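Local coordinates for uncharacterized protein (Desulfovibrio piger, PDB 4LG3) that is of unknown function, a DUF4875-family protein that packs a long helix on a mixed beta sheet, at residues E19-P22 / G23-R26; S49-S52 / K53-A57; T59-A62 / A63-Y67; T124-E127 / L128-C132; Q131-W134 / G135-G139. All blocks are in the same frame, centred on the assembly; numbering follows the deposited sequence.

Contact 1. Residues E19-P22 / G23-R26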
loop_
_atom_site.group_PDB
_atom_site.type_symbol
_atom_site.label_atom_id
_atom_site.label_comp_id
_atom_site.label_asym_id
_atom_site.label_seq_id
_atom_site.Cartn_x
_atom_site.Cartn_y
_atom_site.Cartn_z
ATOM N N GLU A 19 14.087 -11.475 12.170
ATOM C CA GLU A 19 14.795 -11.601 13.435
ATOM C C GLU A 19 16.332 -11.368 13.297
ATOM O O GLU A 19 17.114 -11.953 14.048
ATOM C CB GLU A 19 14.498 -12.999 14.007
ATOM C CG GLU A 19 13.024 -13.243 14.306
ATOM C CD GLU A 19 12.641 -14.671 14.642
ATOM O OE1 GLU A 19 12.671 -15.520 13.722
ATOM O OE2 GLU A 19 12.302 -14.942 15.819
ATOM N N GLY A 20 16.740 -10.508 12.371
ATOM C CA GLY A 20 18.147 -10.200 12.127
ATOM C C GLY A 20 18.828 -9.450 13.249
ATOM O O GLY A 20 20.049 -9.522 13.401
ATOM N N ILE A 21 18.034 -8.705 14.007
ATOM C CA ILE A 21 18.463 -7.947 15.159
ATOM C C ILE A 21 18.109 -8.796 16.391
ATOM O O ILE A 21 16.916 -8.992 16.697
ATOM C CB ILE A 21 17.858 -6.526 15.153
ATOM C CG1 ILE A 21 18.378 -5.760 13.897
ATOM C CG2 ILE A 21 18.245 -5.817 16.453
ATOM C CD1 ILE A 21 17.724 -4.586 13.548
ATOM N N PRO A 22 19.153 -9.384 17.035
ATOM C CA PRO A 22 18.916 -10.256 18.209
ATOM C C PRO A 22 18.099 -9.577 19.325
ATOM O O PRO A 22 18.372 -8.422 19.698
ATOM C CB PRO A 22 20.328 -10.623 18.683
ATOM C CG PRO A 22 21.267 -9.624 18.028
ATOM C CD PRO A 22 20.602 -9.233 16.748
ATOM N N GLY A 23 17.055 -10.295 19.771
ATOM C CA GLY A 23 16.096 -9.860 20.786
ATOM C C GLY A 23 15.155 -8.750 20.351
ATOM O O GLY A 23 14.598 -8.042 21.191
ATOM N N ARG A 24 14.980 -8.564 19.045
ATOM C CA ARG A 24 14.151 -7.486 18.529
ATOM C C ARG A 24 13.462 -7.954 17.258
ATOM O O ARG A 24 13.979 -7.773 16.151
ATOM C CB ARG A 24 15.011 -6.233 18.303
ATOM C CG ARG A 24 14.205 -4.993 18.038
ATOM C CD ARG A 24 14.939 -3.742 18.421
ATOM N NE ARG A 24 14.031 -2.606 18.280
ATOM C CZ ARG A 24 13.332 -2.082 19.280
ATOM N NH1 ARG A 24 13.485 -2.537 20.518
ATOM N NH2 ARG A 24 12.487 -1.089 19.054
ATOM N N LEU A 25 12.309 -8.585 17.442
ATOM C CA LEU A 25 11.483 -9.120 16.375
ATOM C C LEU A 25 10.795 -7.998 15.600
ATOM O O LEU A 25 10.099 -7.163 16.184
ATOM C CB LEU A 25 10.425 -10.110 16.936
ATOM C CG LEU A 25 9.331 -10.624 15.944
ATOM C CD1 LEU A 25 9.848 -11.729 15.068
ATOM C CD2 LEU A 25 8.114 -11.128 16.696
ATOM N N ARG A 26 10.985 -8.011 14.279
ATOM C CA ARG A 26 10.330 -7.118 13.340
ATOM C C ARG A 26 9.215 -7.894 12.609
ATOM O O ARG A 26 9.405 -9.058 12.253
ATOM C CB ARG A 26 11.341 -6.540 12.360
ATOM C CG ARG A 26 10.747 -5.539 11.396
ATOM C CD ARG A 26 11.811 -4.914 10.528
ATOM N NE ARG A 26 11.203 -3.989 9.576
ATOM C CZ ARG A 26 11.832 -2.984 8.987
ATOM N NH1 ARG A 26 13.121 -2.773 9.213
ATOM N NH2 ARG A 26 11.176 -2.177 8.166
HETATM O O HOH W 1 15.010 -8.098 13.580
#
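Ile21 and Arg24 meet where the chain reverses between strands 10-18 and 26-36. Their side chains lie alongside each other and point the same way. Arg24 can be followed outward. Its CB sits 3.7 Å from Ile21 CG2, the short branch of the isoleucine, and equally far from Ile21 O. CG leaves CB anti to the backbone N (chi1 -168°), and the chain then runs extended to NE, away from the turn. The guanidinium therefore finds its partners in another loop: NH1 makes a salt bridge with Asp101, NH2 donates to Gly104 O, and NE donates weakly to Val105 O.

At the backbone, Arg24 N donates to Ile21 O at 3.1 Å. The bond is bent, with an N-H...O angle of 136°. A water joins the two residues a second time: it accepts from Ile21 N at 3.1 Å. It lies 2.8 Å from Arg24 O, a geometry that fits donation to that oxygen. Further along, the methylene CG of Glu19 lies beside Leu25 CD1 at 3.6 Å, an aliphatic touch at the surface. Gly23 takes the positive phi (70°) of the third turn position. Ile21 to Arg24 form a type II beta turn within the loop that links two antiparallel strands.

Contact 2. Residues S49-S52 / K53-A57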
loop_
_atom_site.group_PDB
_atom_site.type_symbol
_atom_site.label_atom_id
_atom_site.label_comp_id
_atom_site.label_asym_id
_atom_site.label_seq_id
_atom_site.Cartn_x
_atom_site.Cartn_y
_atom_site.Cartn_z
ATOM N N SER A 49 -10.906 6.544 -4.229
ATOM C CA SER A 49 -10.581 7.944 -4.561
ATOM C C SER A 49 -11.212 8.970 -3.599
ATOM O O SER A 49 -10.752 10.126 -3.553
ATOM C CB SER A 49 -10.949 8.274 -6.000
ATOM O OG SER A 49 -12.319 7.996 -6.220
ATOM N N THR A 50 -12.204 8.534 -2.796
ATOM C CA THR A 50 -12.876 9.385 -1.800
ATOM C C THR A 50 -12.299 9.169 -0.395
ATOM O O THR A 50 -12.734 9.828 0.538
ATOM C CB THR A 50 -14.377 9.154 -1.800
ATOM O OG1 THR A 50 -14.628 7.770 -1.520
ATOM C CG2 THR A 50 -15.021 9.587 -3.098
ATOM N N VAL A 51 -11.318 8.264 -0.257
ATOM C CA VAL A 51 -10.616 7.991 0.996
ATOM C C VAL A 51 -9.540 9.085 1.148
ATOM O O VAL A 51 -8.716 9.264 0.252
ATOM C CB VAL A 51 -10.030 6.550 1.067
ATOM C CG1 VAL A 51 -9.369 6.292 2.409
ATOM C CG2 VAL A 51 -11.115 5.507 0.815
ATOM N N SER A 52 -9.610 9.868 2.246
ATOM C CA SER A 52 -8.652 10.934 2.513
ATOM C C SER A 52 -7.262 10.389 2.909
ATOM O O SER A 52 -7.117 9.219 3.279
ATOM C CB SER A 52 -9.173 11.847 3.608
ATOM O OG SER A 52 -9.246 11.151 4.837
ATOM N N LYS A 53 -6.250 11.268 2.846
ATOM C CA LYS A 53 -4.877 11.002 3.252
ATOM C C LYS A 53 -4.874 10.605 4.734
ATOM O O LYS A 53 -4.161 9.674 5.133
ATOM C CB LYS A 53 -4.021 12.271 3.031
ATOM C CG LYS A 53 -2.547 12.059 3.293
ATOM C CD LYS A 53 -1.750 13.327 3.166
ATOM C CE LYS A 53 -0.306 13.066 3.519
ATOM N NZ LYS A 53 0.534 14.273 3.334
ATOM N N ARG A 54 -5.693 11.320 5.533
ATOM C CA ARG A 54 -5.842 11.104 6.961
ATOM C C ARG A 54 -6.392 9.694 7.230
ATOM O O ARG A 54 -5.891 9.008 8.114
ATOM C CB ARG A 54 -6.730 12.203 7.565
ATOM C CG ARG A 54 -6.828 12.205 9.085
ATOM C CD ARG A 54 -5.572 12.696 9.770
ATOM N NE ARG A 54 -5.704 12.791 11.225
ATOM C CZ ARG A 54 -5.478 11.789 12.072
ATOM N NH1 ARG A 54 -5.141 10.582 11.615
ATOM N NH2 ARG A 54 -5.601 11.981 13.381
ATOM N N GLN A 55 -7.356 9.235 6.432
ATOM C CA GLN A 55 -7.940 7.903 6.570
ATOM C C GLN A 55 -6.936 6.811 6.181
ATOM O O GLN A 55 -6.885 5.780 6.843
ATOM C CB GLN A 55 -9.200 7.802 5.728
ATOM C CG GLN A 55 -10.389 8.483 6.392
ATOM C CD GLN A 55 -11.578 8.606 5.484
ATOM O OE1 GLN A 55 -11.466 8.569 4.259
ATOM N NE2 GLN A 55 -12.753 8.769 6.065
ATOM N N LEU A 56 -6.117 7.055 5.140
ATOM C CA LEU A 56 -5.081 6.128 4.700
ATOM C C LEU A 56 -4.019 5.971 5.791
ATOM O O LEU A 56 -3.612 4.854 6.095
ATOM C CB LEU A 56 -4.441 6.583 3.359
ATOM C CG LEU A 56 -5.373 6.630 2.109
ATOM C CD1 LEU A 56 -4.654 7.248 0.938
ATOM C CD2 LEU A 56 -5.895 5.248 1.743
ATOM N N ALA A 57 -3.598 7.090 6.403
ATOM C CA ALA A 57 -2.641 7.127 7.515
ATOM C C ALA A 57 -3.211 6.404 8.749
ATOM O O ALA A 57 -2.534 5.552 9.313
ATOM C CB ALA A 57 -2.289 8.567 7.861
#
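Ser52 and Gln55 form a capping box at the start of helix 53-71, with Ser52 as the N-cap. Three hydrogen bonds make up the polar part. Ser52 OG accepts from Gln55 N at 3.1 Å, with an N-H...O angle of 151°. In return, Gln55 OE1 accepts from Ser52 N at 3.0 Å. That donor approaches OE1 from 31° outside the plane of the amide carbonyl. The third is a backbone bond, Leu56 N to Ser52 O, which closes the first helical turn. Ser52 thus uses its backbone N, its backbone O and its hydroxyl oxygen at once.

The torsions suit this exchange. Ser52 OG stands between its own backbone N and carbonyl carbon (chi1 66°), where it faces the N-H of Gln55. The Gln55 chain runs extended beyond CG and carries OE1 back to the backbone N of Ser52.

The apolar part lies next to the box. Val51 CG1 rests against Leu56 CD2 at 3.7 Å, and both side chains are buried. Val51 CG1 also lies against Gln55, with OE1 at 3.6 Å and CB at about the same distance.

Charged ends turn to the C-terminal part of the chain. Lys53 NZ makes a salt bridge with Glu175 and donates to Pro176 O, while Arg54 forms a cation-pi contact with Trp181. Within the contact, Val51 CA also lies close to Gln55 OE1, at 3.4 Å.

Contact 3. Residues T59-A62 / A63-Y67. With SO4 (sulfate ion), chain D.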
loop_
_atom_site.group_PDB
_atom_site.type_symbol
_atom_site.label_atom_id
_atom_site.label_comp_id
_atom_site.label_asym_id
_atom_site.label_seq_id
_atom_site.Cartn_x
_atom_site.Cartn_y
_atom_site.Cartn_z
ATOM N N THR A 59 -5.342 4.057 8.848
ATOM C CA THR A 59 -5.436 2.631 8.532
ATOM C C THR A 59 -4.105 1.922 8.861
ATOM O O THR A 59 -4.115 0.883 9.537
ATOM C CB THR A 59 -5.858 2.454 7.062
ATOM O OG1 THR A 59 -7.096 3.125 6.877
ATOM C CG2 THR A 59 -6.040 0.981 6.653
ATOM N N VAL A 60 -2.972 2.498 8.416
ATOM C CA VAL A 60 -1.654 1.909 8.643
ATOM C C VAL A 60 -1.252 2.059 10.107
ATOM O O VAL A 60 -0.647 1.130 10.649
ATOM C CB VAL A 60 -0.530 2.372 7.649
ATOM C CG1 VAL A 60 -0.792 1.820 6.234
ATOM C CG2 VAL A 60 -0.358 3.893 7.632
ATOM N N ILE A 61 -1.637 3.184 10.762
ATOM C CA ILE A 61 -1.388 3.395 12.189
ATOM C C ILE A 61 -2.091 2.290 12.979
ATOM O O ILE A 61 -1.433 1.634 13.769
ATOM C CB ILE A 61 -1.788 4.829 12.665
ATOM C CG1 ILE A 61 -0.843 5.898 12.023
ATOM C CG2 ILE A 61 -1.756 4.953 14.209
ATOM C CD1 ILE A 61 -1.422 7.352 12.002
ATOM N N ALA A 62 -3.393 2.053 12.733
ATOM C CA ALA A 62 -4.216 1.044 13.422
ATOM C C ALA A 62 -3.721 -0.364 13.159
ATOM O O ALA A 62 -3.731 -1.170 14.077
ATOM C CB ALA A 62 -5.667 1.157 12.994
ATOM N N ALA A 63 -3.282 -0.670 11.915
ATOM C CA ALA A 63 -2.748 -1.978 11.579
ATOM C C ALA A 63 -1.430 -2.207 12.337
ATOM O O ALA A 63 -1.260 -3.272 12.932
ATOM C CB ALA A 63 -2.545 -2.084 10.081
ATOM N N ALA A 64 -0.538 -1.189 12.381
ATOM C CA ALA A 64 0.761 -1.257 13.097
ATOM C C ALA A 64 0.560 -1.584 14.585
ATOM O O ALA A 64 1.192 -2.501 15.091
ATOM C CB ALA A 64 1.539 0.047 12.937
ATOM N N ARG A 65 -0.353 -0.874 15.251
ATOM C CA ARG A 65 -0.725 -1.049 16.648
ATOM C C ARG A 65 -1.300 -2.434 16.904
ATOM O O ARG A 65 -0.908 -3.071 17.884
ATOM C CB ARG A 65 -1.731 0.009 17.061
ATOM C CG ARG A 65 -1.148 1.398 17.077
ATOM C CD ARG A 65 -2.064 2.276 17.890
ATOM N NE ARG A 65 -1.846 3.700 17.654
ATOM C CZ ARG A 65 -1.011 4.443 18.357
ATOM N NH1 ARG A 65 -0.281 3.901 19.322
ATOM N NH2 ARG A 65 -0.892 5.733 18.100
ATOM N N TYR A 66 -2.145 -2.925 15.992
ATOM C CA TYR A 66 -2.752 -4.257 16.059
ATOM C C TYR A 66 -1.684 -5.356 16.012
ATOM O O TYR A 66 -1.649 -6.192 16.902
ATOM C CB TYR A 66 -3.809 -4.484 14.935
ATOM C CG TYR A 66 -4.197 -5.951 14.779
ATOM C CD1 TYR A 66 -4.896 -6.624 15.789
ATOM C CD2 TYR A 66 -3.771 -6.692 13.674
ATOM C CE1 TYR A 66 -5.160 -7.994 15.698
ATOM C CE2 TYR A 66 -4.035 -8.055 13.572
ATOM C CZ TYR A 66 -4.719 -8.704 14.590
ATOM O OH TYR A 66 -4.971 -10.047 14.473
ATOM N N TYR A 67 -0.810 -5.333 15.011
ATOM C CA TYR A 67 0.209 -6.346 14.825
ATOM C C TYR A 67 1.262 -6.338 15.914
ATOM O O TYR A 67 1.743 -7.414 16.267
ATOM C CB TYR A 67 0.843 -6.249 13.427
ATOM C CG TYR A 67 -0.048 -6.866 12.374
ATOM C CD1 TYR A 67 -0.180 -8.251 12.267
ATOM C CD2 TYR A 67 -0.803 -6.069 11.520
ATOM C CE1 TYR A 67 -1.014 -8.823 11.310
ATOM C CE2 TYR A 67 -1.679 -6.631 10.592
ATOM C CZ TYR A 67 -1.753 -8.008 10.469
ATOM O OH TYR A 67 -2.529 -8.566 9.492
HETATM S S SO4 D . 2.224 5.406 21.099
HETATM O O1 SO4 D . 0.903 5.319 21.737
HETATM O O2 SO4 D . 2.849 4.082 21.144
HETATM O O3 SO4 D . 2.067 5.896 19.715
HETATM O O4 SO4 D . 3.064 6.350 21.839
#
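Ile61 places CG2 anti to its backbone N and beside the carbonyl carbon, with CG1 on the other side next to N (chi1 -67°). Arg65, one turn later, sets CG beside its own N and then runs extended to NE. The two side chains therefore lie alongside each other and point the same way. Ile61 CG2 touches Arg65 NE at 3.7 Å, meeting the guanidinium obliquely. Closer to the backbone, Arg65 CG lies 3.3 Å from Ile61 O. That same oxygen accepts from Arg65 N at 3.1 Å in a nearly straight bond of 167°, with the donor in the carbonyl plane.

Regular helical bonds continue on both sides, from Ala63 N to Thr59 O, Ala64 N to Val60 O and Tyr66 N to Ala62 O. The small Ala63 and Ala64 are buried where helix 53-71 lies on the sheet: Ala63 touches Ile31 and Ala64 touches Ile78.

The guanidinium ends at a sulfate that probably came from the crystallisation liquor. The edge of the guanidinium faces the sulfate in plane. Arg65 NH1 donates weakly to sulfate O1 at 3.0 Å and to sulfate O3 at 3.1 Å, and NH2 adds a longer weak bond to O3. Tyr98 OH and Trp113 NE1 also bind the sulfate. This grouping is consistent with a small anion site, but the bonds from Arg65 are all weak, so its grip is probably loose.

Contact 4. Residues T124-E127 / L128-C132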
loop_
_atom_site.group_PDB
_atom_site.type_symbol
_atom_site.label_atom_id
_atom_site.label_comp_id
_atom_site.label_asym_id
_atom_site.label_seq_id
_atom_site.Cartn_x
_atom_site.Cartn_y
_atom_site.Cartn_z
ATOM N N THR A 124 -9.269 5.571 -8.246
ATOM C CA THR A 124 -10.575 5.331 -8.871
ATOM C C THR A 124 -10.609 3.901 -9.399
ATOM O O THR A 124 -9.554 3.300 -9.622
ATOM C CB THR A 124 -10.858 6.341 -10.009
ATOM O OG1 THR A 124 -9.937 6.131 -11.075
ATOM C CG2 THR A 124 -10.786 7.779 -9.566
ATOM N N ALA A 125 -11.802 3.375 -9.660
ATOM C CA ALA A 125 -11.960 2.037 -10.245
ATOM C C ALA A 125 -11.180 1.936 -11.561
ATOM O O ALA A 125 -10.554 0.910 -11.824
ATOM C CB ALA A 125 -13.431 1.738 -10.481
ATOM N N GLN A 126 -11.194 3.026 -12.369
ATOM C CA GLN A 126 -10.485 3.077 -13.652
ATOM C C GLN A 126 -8.966 3.031 -13.454
ATOM O O GLN A 126 -8.282 2.303 -14.171
ATOM C CB GLN A 126 -10.880 4.308 -14.449
ATOM C CG GLN A 126 -10.604 4.125 -15.924
ATOM C CD GLN A 126 -10.668 5.410 -16.670
ATOM O OE1 GLN A 126 -9.882 6.331 -16.434
ATOM N NE2 GLN A 126 -11.565 5.468 -17.627
ATOM N N GLU A 127 -8.456 3.781 -12.459
ATOM C CA GLU A 127 -7.026 3.806 -12.116
ATOM C C GLU A 127 -6.561 2.413 -11.659
ATOM O O GLU A 127 -5.489 1.956 -12.056
ATOM C CB GLU A 127 -6.746 4.857 -11.043
ATOM C CG GLU A 127 -6.648 6.276 -11.595
ATOM C CD GLU A 127 -6.687 7.397 -10.568
ATOM O OE1 GLU A 127 -7.180 7.179 -9.439
ATOM O OE2 GLU A 127 -6.288 8.525 -10.926
ATOM N N LEU A 128 -7.397 1.733 -10.885
ATOM C CA LEU A 128 -7.144 0.392 -10.365
ATOM C C LEU A 128 -7.167 -0.659 -11.471
ATOM O O LEU A 128 -6.339 -1.571 -11.461
ATOM C CB LEU A 128 -8.166 0.051 -9.268
ATOM C CG LEU A 128 -8.010 0.800 -7.930
ATOM C CD1 LEU A 128 -9.230 0.601 -7.074
ATOM C CD2 LEU A 128 -6.762 0.376 -7.193
ATOM N N LYS A 129 -8.072 -0.504 -12.445
ATOM C CA LYS A 129 -8.177 -1.377 -13.612
ATOM C C LYS A 129 -6.931 -1.204 -14.488
ATOM O O LYS A 129 -6.404 -2.206 -14.975
ATOM C CB LYS A 129 -9.474 -1.079 -14.415
ATOM C CG LYS A 129 -9.717 -1.975 -15.641
ATOM C CD LYS A 129 -10.340 -3.330 -15.278
ATOM C CE LYS A 129 -9.790 -4.474 -16.107
ATOM N NZ LYS A 129 -10.007 -5.794 -15.446
ATOM N N ILE A 130 -6.445 0.044 -14.664
ATOM C CA ILE A 130 -5.264 0.330 -15.492
ATOM C C ILE A 130 -4.049 -0.395 -14.878
ATOM O O ILE A 130 -3.278 -1.031 -15.621
ATOM C CB ILE A 130 -5.024 1.867 -15.679
ATOM C CG1 ILE A 130 -6.115 2.504 -16.552
ATOM C CG2 ILE A 130 -3.645 2.163 -16.278
ATOM C CD1 ILE A 130 -6.121 4.044 -16.557
ATOM N N GLN A 131 -3.915 -0.326 -13.522
ATOM C CA GLN A 131 -2.854 -0.979 -12.717
ATOM C C GLN A 131 -2.867 -2.482 -12.882
ATOM O O GLN A 131 -1.815 -3.096 -13.025
ATOM C CB GLN A 131 -3.025 -0.667 -11.227
ATOM C CG GLN A 131 -2.644 0.742 -10.862
ATOM C CD GLN A 131 -2.509 0.868 -9.382
ATOM O OE1 GLN A 131 -3.206 0.205 -8.606
ATOM N NE2 GLN A 131 -1.610 1.723 -8.962
ATOM N N CYS A 132 -4.069 -3.057 -12.866
ATOM C CA CYS A 132 -4.301 -4.484 -13.046
ATOM C C CYS A 132 -3.875 -4.922 -14.471
ATOM O O CYS A 132 -3.156 -5.922 -14.605
ATOM C CB CYS A 132 -5.759 -4.827 -12.762
ATOM S SG CYS A 132 -6.138 -6.592 -12.905
#
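Glu127 OE1 is gripped by the backbone N of Thr124 and by Arg121. Thr124 N donates to it at 2.9 Å in a nearly straight bond (171°), on the anti side of the carboxylate and 23° out of its plane. Arg121 NH1 makes a salt bridge to the same oxygen. The threonine returns a bond, since Thr124 OG1 accepts from Glu127 N at 3.1 Å. Together these make a capping box, with Thr124 as the N-cap of helix 125-137. The Glu127 chain sets CG beside its own N (chi1 -80°) and runs extended, which turns OE1 back to the helix start.

The next turn packs on the first through carbonyl oxygens. Thr124 O accepts from Leu128 N at 3.0 Å, nearly along the C=O axis, and Leu128 CG lies 3.4 Å from that oxygen. Ile130 CG1 comes within 3.2 Å of Gln126 O, which also takes the N-H of Ile130. Gln131 N bonds in the same way to Glu127 O.

Outside partners hold the buried ends. The Gln131 amide bonds to Ser82, Thr91 and Leu169, and Ile130 packs on Leu160 of helix 149-160. Side chains thus take up the N-H groups of Thr124 and Glu127, and Asp47 OD2 takes that of Ala125. The Glu127 carboxylate lies near the helix N-terminus and Arg121, a setting that would tend to stabilise its negative charge.

Contact 5. Residues Q131-W134 / G135-G139. With EDO (1,2-ethanediol), chain H.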
loop_
_atom_site.group_PDB
_atom_site.type_symbol
_atom_site.label_atom_id
_atom_site.label_comp_id
_atom_site.label_asym_id
_atom_site.label_seq_id
_atom_site.Cartn_x
_atom_site.Cartn_y
_atom_site.Cartn_z
ATOM N N GLN A 131 -3.915 -0.326 -13.522
ATOM C CA GLN A 131 -2.854 -0.979 -12.717
ATOM C C GLN A 131 -2.867 -2.482 -12.882
ATOM O O GLN A 131 -1.815 -3.096 -13.025
ATOM C CB GLN A 131 -3.025 -0.667 -11.227
ATOM C CG GLN A 131 -2.644 0.742 -10.862
ATOM C CD GLN A 131 -2.509 0.868 -9.382
ATOM O OE1 GLN A 131 -3.206 0.205 -8.606
ATOM N NE2 GLN A 131 -1.610 1.723 -8.962
ATOM N N CYS A 132 -4.069 -3.057 -12.866
ATOM C CA CYS A 132 -4.301 -4.484 -13.046
ATOM C C CYS A 132 -3.875 -4.922 -14.471
ATOM O O CYS A 132 -3.156 -5.922 -14.605
ATOM C CB CYS A 132 -5.759 -4.827 -12.762
ATOM S SG CYS A 132 -6.138 -6.592 -12.905
ATOM N N LEU A 133 -4.269 -4.147 -15.513
ATOM C CA LEU A 133 -3.885 -4.422 -16.894
ATOM C C LEU A 133 -2.383 -4.275 -17.067
ATOM O O LEU A 133 -1.769 -5.163 -17.640
ATOM C CB LEU A 133 -4.631 -3.535 -17.884
ATOM C CG LEU A 133 -6.150 -3.712 -17.978
ATOM C CD1 LEU A 133 -6.733 -2.809 -19.041
ATOM C CD2 LEU A 133 -6.532 -5.151 -18.250
ATOM N N TRP A 134 -1.782 -3.208 -16.490
ATOM C CA TRP A 134 -0.333 -2.956 -16.472
ATOM C C TRP A 134 0.404 -4.203 -15.987
ATOM O O TRP A 134 1.258 -4.713 -16.702
ATOM C CB TRP A 134 0.005 -1.756 -15.557
ATOM C CG TRP A 134 1.407 -1.246 -15.725
ATOM C CD1 TRP A 134 2.546 -1.770 -15.179
ATOM C CD2 TRP A 134 1.827 -0.147 -16.551
ATOM N NE1 TRP A 134 3.647 -1.060 -15.600
ATOM C CE2 TRP A 134 3.236 -0.058 -16.445
ATOM C CE3 TRP A 134 1.144 0.796 -17.347
ATOM C CZ2 TRP A 134 3.976 0.953 -17.087
ATOM C CZ3 TRP A 134 1.876 1.782 -17.998
ATOM C CH2 TRP A 134 3.275 1.856 -17.869
ATOM N N GLY A 135 0.020 -4.701 -14.808
ATOM C CA GLY A 135 0.601 -5.892 -14.195
ATOM C C GLY A 135 0.478 -7.172 -15.001
ATOM O O GLY A 135 1.414 -7.973 -15.035
ATOM N N GLU A 136 -0.664 -7.370 -15.664
ATOM C CA GLU A 136 -0.968 -8.557 -16.461
ATOM C C GLU A 136 -0.278 -8.589 -17.805
ATOM O O GLU A 136 0.056 -9.671 -18.303
ATOM C CB GLU A 136 -2.478 -8.635 -16.718
ATOM C CG GLU A 136 -3.266 -9.211 -15.551
ATOM C CD GLU A 136 -4.765 -9.372 -15.745
ATOM O OE1 GLU A 136 -5.272 -9.073 -16.851
ATOM O OE2 GLU A 136 -5.436 -9.797 -14.775
HETATM N N MSE A 137 -0.106 -7.413 -18.415
HETATM C CA MSE A 137 0.358 -7.253 -19.790
HETATM C C MSE A 137 1.836 -6.907 -19.968
HETATM O O MSE A 137 2.386 -7.239 -21.027
HETATM C CB MSE A 137 -0.481 -6.154 -20.479
HETATM C CG MSE A 137 -1.944 -6.525 -20.667
HETATM SE SE MSE A 137 -3.031 -5.101 -21.442
HETATM C CE MSE A 137 -4.696 -5.958 -21.265
ATOM N N ARG A 138 2.462 -6.232 -18.973
ATOM C CA ARG A 138 3.835 -5.711 -19.049
ATOM C C ARG A 138 4.888 -6.742 -19.484
ATOM O O ARG A 138 5.806 -6.374 -20.227
ATOM C CB ARG A 138 4.267 -5.022 -17.759
ATOM C CG ARG A 138 4.269 -5.912 -16.527
ATOM C CD ARG A 138 4.637 -5.145 -15.283
ATOM N NE ARG A 138 5.997 -4.574 -15.282
ATOM C CZ ARG A 138 7.121 -5.272 -15.114
ATOM N NH1 ARG A 138 7.080 -6.596 -14.999
ATOM N NH2 ARG A 138 8.293 -4.655 -15.080
ATOM N N GLY A 139 4.706 -8.008 -19.087
ATOM C CA GLY A 139 5.583 -9.116 -19.475
ATOM C C GLY A 139 5.695 -9.337 -20.980
ATOM O O GLY A 139 6.706 -9.863 -21.453
HETATM C C1 EDO H . 7.497 -0.395 -15.658
HETATM O O1 EDO H . 6.566 -1.357 -15.113
HETATM C C2 EDO H . 7.161 1.112 -15.261
HETATM O O2 EDO H . 6.432 1.232 -14.000
#
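Trp134 and Arg138 cross at an angle, one turn apart near the end of helix 125-137. The indole and guanidinium planes are 32° apart, so the two groups are neither stacked nor at right angles. Their direct touch is between carbons: Arg138 CD lies 4.0 Å from the ring atom Trp134 CD1, oblique to the ring.

What the polar edges share is one oxygen of a 1,2-ethanediol, probably from the crystallisation liquor. Trp134 NE1 donates to its O1 at 3.0 Å, with an N-H...O angle of 168°. Arg138 NE donates to the same O1 at 3.3 Å. This oxygen lies near the ring plane and in the guanidinium plane. Arg138 reaches it because CG stands between its own backbone N and carbonyl carbon (chi1 61°) and the chain bends at chi3. The same torsion leaves Arg138 CG 3.2 Å from Trp134 O, which accepts from Arg138 N.

Leu133 and Met137, a selenomethionine, run side by side in the same direction. Leu133 CD2 meets Met137 CE at 3.6 Å. Both side chains face helix 149-160, Leu133 on Ile156 and Met137 on Leu152. On a more exposed flank, Cys132 SG lies 3.8 Å from Glu136 OE2.

Backbone bonds from Gly135 N to Gln131 O and from Met137 N to Leu133 O keep the turns regular. The two N-H donors aimed at one oxygen suggest a spot that suits a small acceptor, such as a water or hydroxyl.

Overall arrangement
All five contacts are local, but their settings differ. Contact 1 is a surface turn between strands, its centre about 24 Å from that of the chain. Contact 3 is the buried one, where helix 53-71 lies on the main sheet. Contact 2 starts that same helix, and contacts 4 and 5 share helix 125-137 and overlap at Gln131 and Cys132. Contacts 2 and 4 are both capping boxes, one closed by an amide and one by a carboxylate. They touch through Ser49 CB and Thr124 CG2 at 3.6 Å. Contacts 3 and 5, on opposite sides of the chain's centre, each include an arginine that binds a small group probably from the crystallisation liquor.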